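Local atomic coordinates of Lin1840 protein (Listeria innocua serovar 6a, PDB entry 4ZOC), a protein that probably hydrolyses terminal, non-reducing beta-D-glucosyl residues to release beta-D-glucose, acting as a glycoside hydrolase family 3 beta-glucosidase in the metabolism of beta-1,2-glucans. Residues E125-V133 and L339-L349; L43-H53 and M302-E310. The protein carries 2 engineered substitutions. All coordinates share one frame; numbering follows the deposited sequence.

Segments L43-H53, E125-V133 and M302-E310 lie in the TIM-barrel domain of this family 3 enzyme; L339-L349 is the loop following helix 322-338, packed on the barrel. Along the chain the segments of the two contacts alternate, in the order just given. The contact centres are 26 Å apart and the nearest atoms about 9 Å, without touching. Strands 23-25 and 301-302 are neighbours in the sheet, so contact 2 lies where the first and last strands meet to close the barrel; there the M303 side chain comes within about 7 Å of a bound beta-D-glucopyranose. Contact 1 packs the loop against the end of helix 112-128 and the return into strand 133-134.

Contact 1: E125-V133 and L339-L349; sequences EATADGHHV and LGLFEDPYRGL
The R347 and H132 side chains run antiparallel alongside one another. From its start, R347 places CB 4.0 Å from H132 NE2. CG stands anti to the backbone N (chi1 -154°), and with a bend at chi2 the chain runs along the imidazole to bring CD to 3.7 Å from H132 CD2. Beyond it, R347 NE donates to L339 O in its own segment at 3.1 Å, in both the carbonyl and the guanidinium planes, although the bond is bent (138° at the hydrogen). NH1 meets T127 CG2 at 3.7 Å, a methyl at the edge of the guanidinium, also binds Q185 O, and donates to a water that donates to H131 O, a bridge across the contact. NH2 reaches L179 O, so all three nitrogens are engaged and the group's rotation is fixed.

The setting is a beta-alpha-beta unit of the TIM barrel: helix 112-128 ends in a Schellman motif with G130 at positive phi, and the chain turns through H132 into strand 133-134. Against this turn packs the loop that leaves helix 322-338.

The H132 ring takes L341 CD2 over one face, a CH-pi contact 4.0 Å from the centroid and 25° off the normal. Its NE2, 2.7 Å from a water, is linked through it to P345 O. At the root of the H132 side chain, L339 CD1 rests 3.8 Å from CB, while CD2 of the same leucine lies near the H132 carbonyl oxygen and over a face of the R347 guanidinium.

At the helix end L349 points its two methyls at backbone, CD1 lying 3.5 Å from A128 O and close to G130 N, with CD2 near T127 O. A further water donates to both T127 O and R347 O, bridging the segments beside these methyls.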
# COMPACT_ATOMS: atom_id res chain seq x y z
N GLU A 125 -35.63 -14.24 10.22
CA GLU A 125 -36.18 -14.09 8.88
C GLU A 125 -35.65 -15.06 7.84
O GLU A 125 -36.43 -15.64 7.07
CB GLU A 125 -35.98 -12.63 8.41
CG GLU A 125 -36.77 -11.62 9.26
CD GLU A 125 -36.75 -10.24 8.67
OE1 GLU A 125 -35.84 -9.95 7.84
OE2 GLU A 125 -37.64 -9.42 9.03
N ALA A 126 -34.32 -15.28 7.86
CA ALA A 126 -33.66 -16.10 6.89
C ALA A 126 -34.10 -17.54 7.10
O ALA A 126 -34.38 -18.24 6.10
CB ALA A 126 -32.15 -16.00 7.02
N THR A 127 -34.22 -17.97 8.35
CA THR A 127 -34.72 -19.36 8.60
C THR A 127 -36.15 -19.51 8.17
O THR A 127 -36.55 -20.58 7.74
CB THR A 127 -34.50 -19.78 10.06
OG1 THR A 127 -35.17 -18.88 10.97
CG2 THR A 127 -33.00 -19.84 10.38
N ALA A 128 -36.95 -18.46 8.36
CA ALA A 128 -38.35 -18.48 7.92
C ALA A 128 -38.47 -18.65 6.42
O ALA A 128 -39.48 -19.23 5.97
CB ALA A 128 -39.08 -17.24 8.41
N ASP A 129 -37.42 -18.29 5.66
CA ASP A 129 -37.46 -18.42 4.23
C ASP A 129 -36.61 -19.62 3.75
O ASP A 129 -36.29 -19.72 2.59
CB ASP A 129 -37.05 -17.09 3.57
CG ASP A 129 -37.91 -16.73 2.41
OD1 ASP A 129 -39.00 -17.32 2.23
OD2 ASP A 129 -37.51 -15.83 1.65
N GLY A 130 -36.21 -20.49 4.69
CA GLY A 130 -35.61 -21.76 4.38
C GLY A 130 -34.09 -21.88 4.34
O GLY A 130 -33.58 -22.89 3.93
N HIS A 131 -33.39 -20.84 4.74
CA HIS A 131 -31.92 -20.82 4.75
C HIS A 131 -31.32 -21.37 6.04
O HIS A 131 -31.73 -21.00 7.11
CB HIS A 131 -31.43 -19.38 4.56
CG HIS A 131 -31.97 -18.71 3.33
ND1 HIS A 131 -31.64 -19.10 2.04
CD2 HIS A 131 -32.87 -17.71 3.19
CE1 HIS A 131 -32.28 -18.34 1.18
NE2 HIS A 131 -33.05 -17.51 1.85
N HIS A 132 -30.27 -22.18 5.90
CA HIS A 132 -29.60 -22.86 7.03
C HIS A 132 -28.32 -22.17 7.46
O HIS A 132 -27.95 -22.29 8.61
CB HIS A 132 -29.18 -24.26 6.69
CG HIS A 132 -30.33 -25.08 6.16
ND1 HIS A 132 -30.15 -26.12 5.28
CD2 HIS A 132 -31.66 -25.00 6.39
CE1 HIS A 132 -31.33 -26.63 4.95
NE2 HIS A 132 -32.26 -25.99 5.62
N VAL A 133 -27.61 -21.56 6.52
CA VAL A 133 -26.32 -20.90 6.76
C VAL A 133 -26.30 -19.52 6.15
O VAL A 133 -26.79 -19.33 5.04
CB VAL A 133 -25.16 -21.69 6.00
CG1 VAL A 133 -23.78 -21.12 6.21
CG2 VAL A 133 -25.14 -23.13 6.39
N LEU A 339 -27.45 -29.09 12.05
CA LEU A 339 -28.65 -28.30 11.68
C LEU A 339 -29.96 -29.14 11.85
O LEU A 339 -31.06 -28.65 11.66
CB LEU A 339 -28.53 -27.78 10.27
CG LEU A 339 -27.41 -26.75 10.05
CD1 LEU A 339 -27.02 -26.73 8.60
CD2 LEU A 339 -27.95 -25.41 10.50
N GLY A 340 -29.83 -30.41 12.22
CA GLY A 340 -31.01 -31.26 12.45
C GLY A 340 -31.62 -31.82 11.18
O GLY A 340 -32.75 -32.35 11.21
N LEU A 341 -30.90 -31.74 10.06
CA LEU A 341 -31.47 -32.09 8.74
C LEU A 341 -31.82 -33.53 8.60
O LEU A 341 -32.66 -33.84 7.77
CB LEU A 341 -30.56 -31.62 7.59
CG LEU A 341 -30.37 -30.10 7.66
CD1 LEU A 341 -29.39 -29.76 6.48
CD2 LEU A 341 -31.67 -29.28 7.58
N PHE A 342 -31.14 -34.43 9.34
CA PHE A 342 -31.52 -35.86 9.24
C PHE A 342 -32.83 -36.23 9.95
O PHE A 342 -33.39 -37.29 9.67
CB PHE A 342 -30.38 -36.75 9.69
CG PHE A 342 -29.17 -36.65 8.82
CD1 PHE A 342 -29.17 -37.22 7.56
CD2 PHE A 342 -28.03 -35.99 9.27
CE1 PHE A 342 -28.10 -37.17 6.77
CE2 PHE A 342 -26.92 -35.92 8.45
CZ PHE A 342 -26.96 -36.49 7.20
N GLU A 343 -33.28 -35.38 10.84
CA GLU A 343 -34.60 -35.53 11.54
C GLU A 343 -35.66 -34.68 10.84
O GLU A 343 -36.73 -35.15 10.60
CB GLU A 343 -34.55 -35.13 13.00
CG GLU A 343 -33.72 -36.01 13.91
CD GLU A 343 -32.23 -35.89 13.65
OE1 GLU A 343 -31.69 -34.75 13.69
OE2 GLU A 343 -31.64 -36.95 13.44
N ASP A 344 -35.28 -33.46 10.42
CA ASP A 344 -36.17 -32.55 9.70
C ASP A 344 -35.41 -31.81 8.62
O ASP A 344 -34.75 -30.81 8.91
CB ASP A 344 -36.79 -31.54 10.65
CG ASP A 344 -37.73 -30.55 9.96
OD1 ASP A 344 -38.07 -30.73 8.77
OD2 ASP A 344 -38.18 -29.58 10.63
N PRO A 345 -35.49 -32.30 7.39
CA PRO A 345 -34.75 -31.70 6.28
C PRO A 345 -35.32 -30.34 5.84
O PRO A 345 -34.69 -29.70 5.03
CB PRO A 345 -34.89 -32.73 5.16
CG PRO A 345 -36.01 -33.62 5.56
CD PRO A 345 -36.27 -33.50 6.98
N TYR A 346 -36.50 -29.96 6.34
CA TYR A 346 -37.13 -28.68 6.05
C TYR A 346 -36.96 -27.65 7.15
O TYR A 346 -37.53 -26.56 7.04
CB TYR A 346 -38.65 -28.91 5.78
CG TYR A 346 -38.84 -29.89 4.65
CD1 TYR A 346 -38.66 -29.50 3.34
CD2 TYR A 346 -39.18 -31.24 4.89
CE1 TYR A 346 -38.73 -30.40 2.30
CE2 TYR A 346 -39.24 -32.14 3.85
CZ TYR A 346 -39.03 -31.72 2.57
OH TYR A 346 -39.14 -32.58 1.54
N ARG A 347 -36.16 -27.99 8.18
CA ARG A 347 -35.80 -27.13 9.29
C ARG A 347 -36.94 -26.21 9.72
O ARG A 347 -36.85 -24.96 9.76
CB ARG A 347 -34.51 -26.38 8.94
CG ARG A 347 -33.75 -25.98 10.16
CD ARG A 347 -32.26 -25.97 9.96
NE ARG A 347 -31.69 -25.64 11.26
CZ ARG A 347 -31.58 -24.40 11.74
NH1 ARG A 347 -31.98 -23.34 11.05
NH2 ARG A 347 -31.07 -24.25 12.95
N GLY A 348 -38.03 -26.87 10.11
CA GLY A 348 -39.12 -26.19 10.77
C GLY A 348 -40.27 -25.74 9.89
O GLY A 348 -41.29 -25.39 10.40
N LEU A 349 -40.12 -25.81 8.58
CA LEU A 349 -41.06 -25.18 7.72
C LEU A 349 -42.18 -26.06 7.12
O LEU A 349 -43.14 -25.53 6.60
CB LEU A 349 -40.33 -24.52 6.58
CG LEU A 349 -39.33 -23.42 6.94
CD1 LEU A 349 -38.99 -22.66 5.63
CD2 LEU A 349 -39.88 -22.49 7.99
O HOH W 1 -35.79 -23.17 7.81
O HOH W 2 -33.16 -22.91 8.60
O HOH W 3 -34.61 -26.94 4.82

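Contact 2: L43-H53 and M302-E310; sequences LLQEMKLTDAH and MMTTCYIHE
The backbones approach at two places, M47 beside T305, with CA atoms 6.9 Å apart, and H53 beside I308. In the TIM barrel L43-H53 follows strand 23-25, with helix 37-47, closed by a Schellman motif at K48, and then helix 51-54, whereas M302-E310 runs from the end of strand 301-302, the neighbour of 23-25 in the sheet, into helix 306-316.

One direct hydrogen bond joins the segments: H309 NE2 donates to M47 O at 3.1 Å, nearly straight (170°) and close to the imidazole plane, while H309 CE1 passes near K48 O. I308 CG2 of its own segment sits over the centre of one face of the H309 ring, and K48 NZ stands above the rim of the other. T305 turns its methyl, CG2, to 3.5 Å from M47 O.

Deeper in, M47 lies nearly perpendicular to M303, M47 SD being 4.0 Å from M303 CE. A bend in the last torsion of M47 (chi3 71°) carries its CE toward M303 O. L43 adds CD2 beside the same M303 methyl.

H53 meets I308 closely, CD2 lying 3.3 Å from I308 CG1, an oblique approach. T50 N donates to H53 ND1 at 3.2 Å, tying the ring to the start of helix 51-54, and a weak bond from H53 N to T50 OG1 completes the capping box. The H53 and H309 rings are inclined at 73°, and beside them a water links the two, lying 2.6 Å from H309 ND1 and accepting a weak bond from H53 NE2.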
# COMPACT_ATOMS: atom_id res chain seq x y z
N LEU A 43 -27.26 -23.49 -18.44
CA LEU A 43 -26.19 -23.52 -17.46
C LEU A 43 -25.78 -24.98 -17.11
O LEU A 43 -24.62 -25.27 -16.92
CB LEU A 43 -26.58 -22.65 -16.26
CG LEU A 43 -25.54 -22.43 -15.19
CD1 LEU A 43 -24.36 -21.65 -15.78
CD2 LEU A 43 -26.20 -21.74 -13.98
N LEU A 44 -26.71 -25.90 -17.03
CA LEU A 44 -26.33 -27.32 -16.90
C LEU A 44 -25.41 -27.76 -18.05
O LEU A 44 -24.44 -28.45 -17.81
CB LEU A 44 -27.56 -28.27 -16.82
CG LEU A 44 -28.42 -28.26 -15.54
CD1 LEU A 44 -29.72 -28.98 -15.77
CD2 LEU A 44 -27.72 -28.93 -14.36
N GLN A 45 -25.69 -27.31 -19.28
CA GLN A 45 -24.90 -27.72 -20.44
C GLN A 45 -23.49 -27.14 -20.35
O GLN A 45 -22.52 -27.85 -20.53
CB GLN A 45 -25.55 -27.28 -21.75
CG GLN A 45 -24.75 -27.79 -22.98
CD GLN A 45 -25.67 -28.25 -24.06
OE1 GLN A 45 -26.17 -29.40 -24.04
NE2 GLN A 45 -25.92 -27.37 -25.02
N GLU A 46 -23.41 -25.85 -20.03
CA GLU A 46 -22.14 -25.14 -19.96
C GLU A 46 -21.26 -25.68 -18.86
O GLU A 46 -20.05 -25.83 -19.06
CB GLU A 46 -22.35 -23.64 -19.81
CG GLU A 46 -21.14 -22.85 -19.33
CD GLU A 46 -21.49 -21.41 -18.92
OE1 GLU A 46 -22.66 -20.96 -19.12
OE2 GLU A 46 -20.60 -20.72 -18.38
N MET A 47 -21.86 -26.06 -17.72
CA MET A 47 -21.09 -26.66 -16.57
C MET A 47 -20.86 -28.16 -16.74
O MET A 47 -20.18 -28.78 -15.93
CB MET A 47 -21.83 -26.39 -15.28
CG MET A 47 -21.94 -24.87 -15.01
SD MET A 47 -22.67 -24.50 -13.43
CE MET A 47 -21.42 -24.96 -12.25
N LYS A 48 -21.52 -28.74 -17.74
CA LYS A 48 -21.48 -30.17 -18.05
C LYS A 48 -21.98 -31.01 -16.88
O LYS A 48 -21.41 -32.09 -16.55
CB LYS A 48 -20.08 -30.57 -18.56
CG LYS A 48 -19.75 -29.78 -19.86
CD LYS A 48 -18.29 -29.76 -20.28
CE LYS A 48 -17.67 -31.14 -20.43
NZ LYS A 48 -16.78 -31.56 -19.29
N LEU A 49 -23.05 -30.52 -16.25
CA LEU A 49 -23.64 -31.21 -15.09
C LEU A 49 -24.73 -32.12 -15.60
O LEU A 49 -25.51 -31.69 -16.47
CB LEU A 49 -24.23 -30.25 -14.05
CG LEU A 49 -23.22 -29.33 -13.35
CD1 LEU A 49 -23.94 -28.14 -12.72
CD2 LEU A 49 -22.49 -30.20 -12.36
N THR A 50 -24.80 -33.32 -15.02
CA THR A 50 -25.84 -34.29 -15.30
C THR A 50 -26.72 -34.52 -14.08
O THR A 50 -26.44 -34.05 -12.97
CB THR A 50 -25.13 -35.62 -15.56
OG1 THR A 50 -24.44 -36.02 -14.37
CG2 THR A 50 -24.13 -35.49 -16.72
N ASP A 51 -27.74 -35.36 -14.24
CA ASP A 51 -28.56 -35.68 -13.10
C ASP A 51 -27.81 -36.36 -12.00
O ASP A 51 -28.12 -36.23 -10.80
CB ASP A 51 -29.72 -36.59 -13.54
CG ASP A 51 -30.79 -35.84 -14.24
OD1 ASP A 51 -30.87 -34.62 -14.07
OD2 ASP A 51 -31.61 -36.47 -14.95
N ALA A 52 -26.88 -37.19 -12.39
CA ALA A 52 -26.09 -37.86 -11.41
C ALA A 52 -25.32 -36.85 -10.52
O ALA A 52 -25.07 -37.10 -9.34
CB ALA A 52 -25.15 -38.87 -12.08
N HIS A 53 -24.95 -35.71 -11.06
CA HIS A 53 -24.28 -34.66 -10.24
C HIS A 53 -25.31 -33.94 -9.38
O HIS A 53 -25.12 -33.80 -8.19
CB HIS A 53 -23.56 -33.64 -11.13
CG HIS A 53 -22.45 -34.24 -11.93
ND1 HIS A 53 -22.25 -33.93 -13.26
CD2 HIS A 53 -21.48 -35.10 -11.60
CE1 HIS A 53 -21.22 -34.61 -13.72
NE2 HIS A 53 -20.72 -35.32 -12.72
N MET A 302 -17.77 -23.84 -4.49
CA MET A 302 -18.92 -23.03 -4.77
C MET A 302 -19.03 -22.71 -6.28
O MET A 302 -18.30 -21.85 -6.82
CB MET A 302 -18.81 -21.71 -3.98
CG MET A 302 -19.99 -20.79 -4.23
SD MET A 302 -19.97 -19.19 -3.36
CE MET A 302 -20.05 -19.68 -1.63
N MET A 303 -19.93 -23.43 -6.99
CA MET A 303 -20.32 -23.07 -8.41
C MET A 303 -19.28 -23.18 -9.50
O MET A 303 -19.40 -22.65 -10.58
CB MET A 303 -21.00 -21.73 -8.41
CG MET A 303 -22.49 -21.87 -8.08
SD MET A 303 -23.41 -22.87 -9.32
CE MET A 303 -23.49 -21.71 -10.69
N THR A 304 -18.29 -24.02 -9.25
CA THR A 304 -17.33 -24.49 -10.27
C THR A 304 -17.21 -26.02 -10.16
O THR A 304 -17.72 -26.61 -9.19
CB THR A 304 -15.95 -23.73 -10.24
OG1 THR A 304 -15.41 -23.73 -8.89
CG2 THR A 304 -16.16 -22.35 -10.72
N THR A 305 -16.56 -26.60 -11.17
CA THR A 305 -16.62 -27.97 -11.49
C THR A 305 -15.30 -28.70 -11.41
O THR A 305 -15.23 -29.80 -11.89
CB THR A 305 -17.22 -28.17 -12.87
OG1 THR A 305 -16.39 -27.56 -13.85
CG2 THR A 305 -18.61 -27.54 -13.00
N CYS A 306 -14.26 -28.16 -10.74
CA CYS A 306 -13.04 -28.86 -10.64
C CYS A 306 -13.19 -30.17 -9.88
O CYS A 306 -12.75 -31.21 -10.37
CB CYS A 306 -11.93 -28.00 -9.95
SG CYS A 306 -11.68 -26.44 -10.80
N TYR A 307 -13.77 -30.13 -8.67
CA TYR A 307 -13.98 -31.35 -7.91
C TYR A 307 -14.79 -32.36 -8.67
O TYR A 307 -14.35 -33.54 -8.85
CB TYR A 307 -14.62 -31.10 -6.54
CG TYR A 307 -13.67 -30.50 -5.45
CD1 TYR A 307 -12.28 -30.36 -5.65
CD2 TYR A 307 -14.20 -30.07 -4.24
CE1 TYR A 307 -11.48 -29.87 -4.65
CE2 TYR A 307 -13.39 -29.60 -3.23
CZ TYR A 307 -12.02 -29.45 -3.46
OH TYR A 307 -11.20 -29.03 -2.47
N ILE A 308 -15.96 -31.91 -9.10
CA ILE A 308 -16.91 -32.83 -9.74
C ILE A 308 -16.31 -33.59 -10.95
O ILE A 308 -16.48 -34.80 -11.08
CB ILE A 308 -18.25 -32.10 -9.95
CG1 ILE A 308 -19.39 -33.10 -10.05
CG2 ILE A 308 -18.24 -31.18 -11.15
CD1 ILE A 308 -19.97 -33.50 -8.72
N HIS A 309 -15.55 -32.88 -11.79
CA HIS A 309 -14.99 -33.48 -12.99
C HIS A 309 -13.62 -34.15 -12.80
O HIS A 309 -13.29 -35.07 -13.57
CB HIS A 309 -14.98 -32.46 -14.14
CG HIS A 309 -16.34 -32.05 -14.60
ND1 HIS A 309 -17.40 -32.92 -14.65
CD2 HIS A 309 -16.82 -30.85 -15.02
CE1 HIS A 309 -18.49 -32.27 -15.04
NE2 HIS A 309 -18.16 -31.02 -15.28
N GLU A 310 -12.87 -33.78 -11.78
CA GLU A 310 -11.46 -34.28 -11.63
C GLU A 310 -11.09 -35.18 -10.43
O GLU A 310 -10.04 -35.92 -10.48
CB GLU A 310 -10.45 -33.09 -11.59
CG GLU A 310 -10.63 -32.14 -12.74
CD GLU A 310 -10.13 -32.65 -14.06
OE1 GLU A 310 -9.48 -33.73 -14.13
OE2 GLU A 310 -10.36 -31.93 -15.07
O HOH W 4 -17.31 -27.41 -16.72
O HOH W 5 -18.36 -36.75 -10.74
O HOH W 6 -17.87 -35.52 -14.47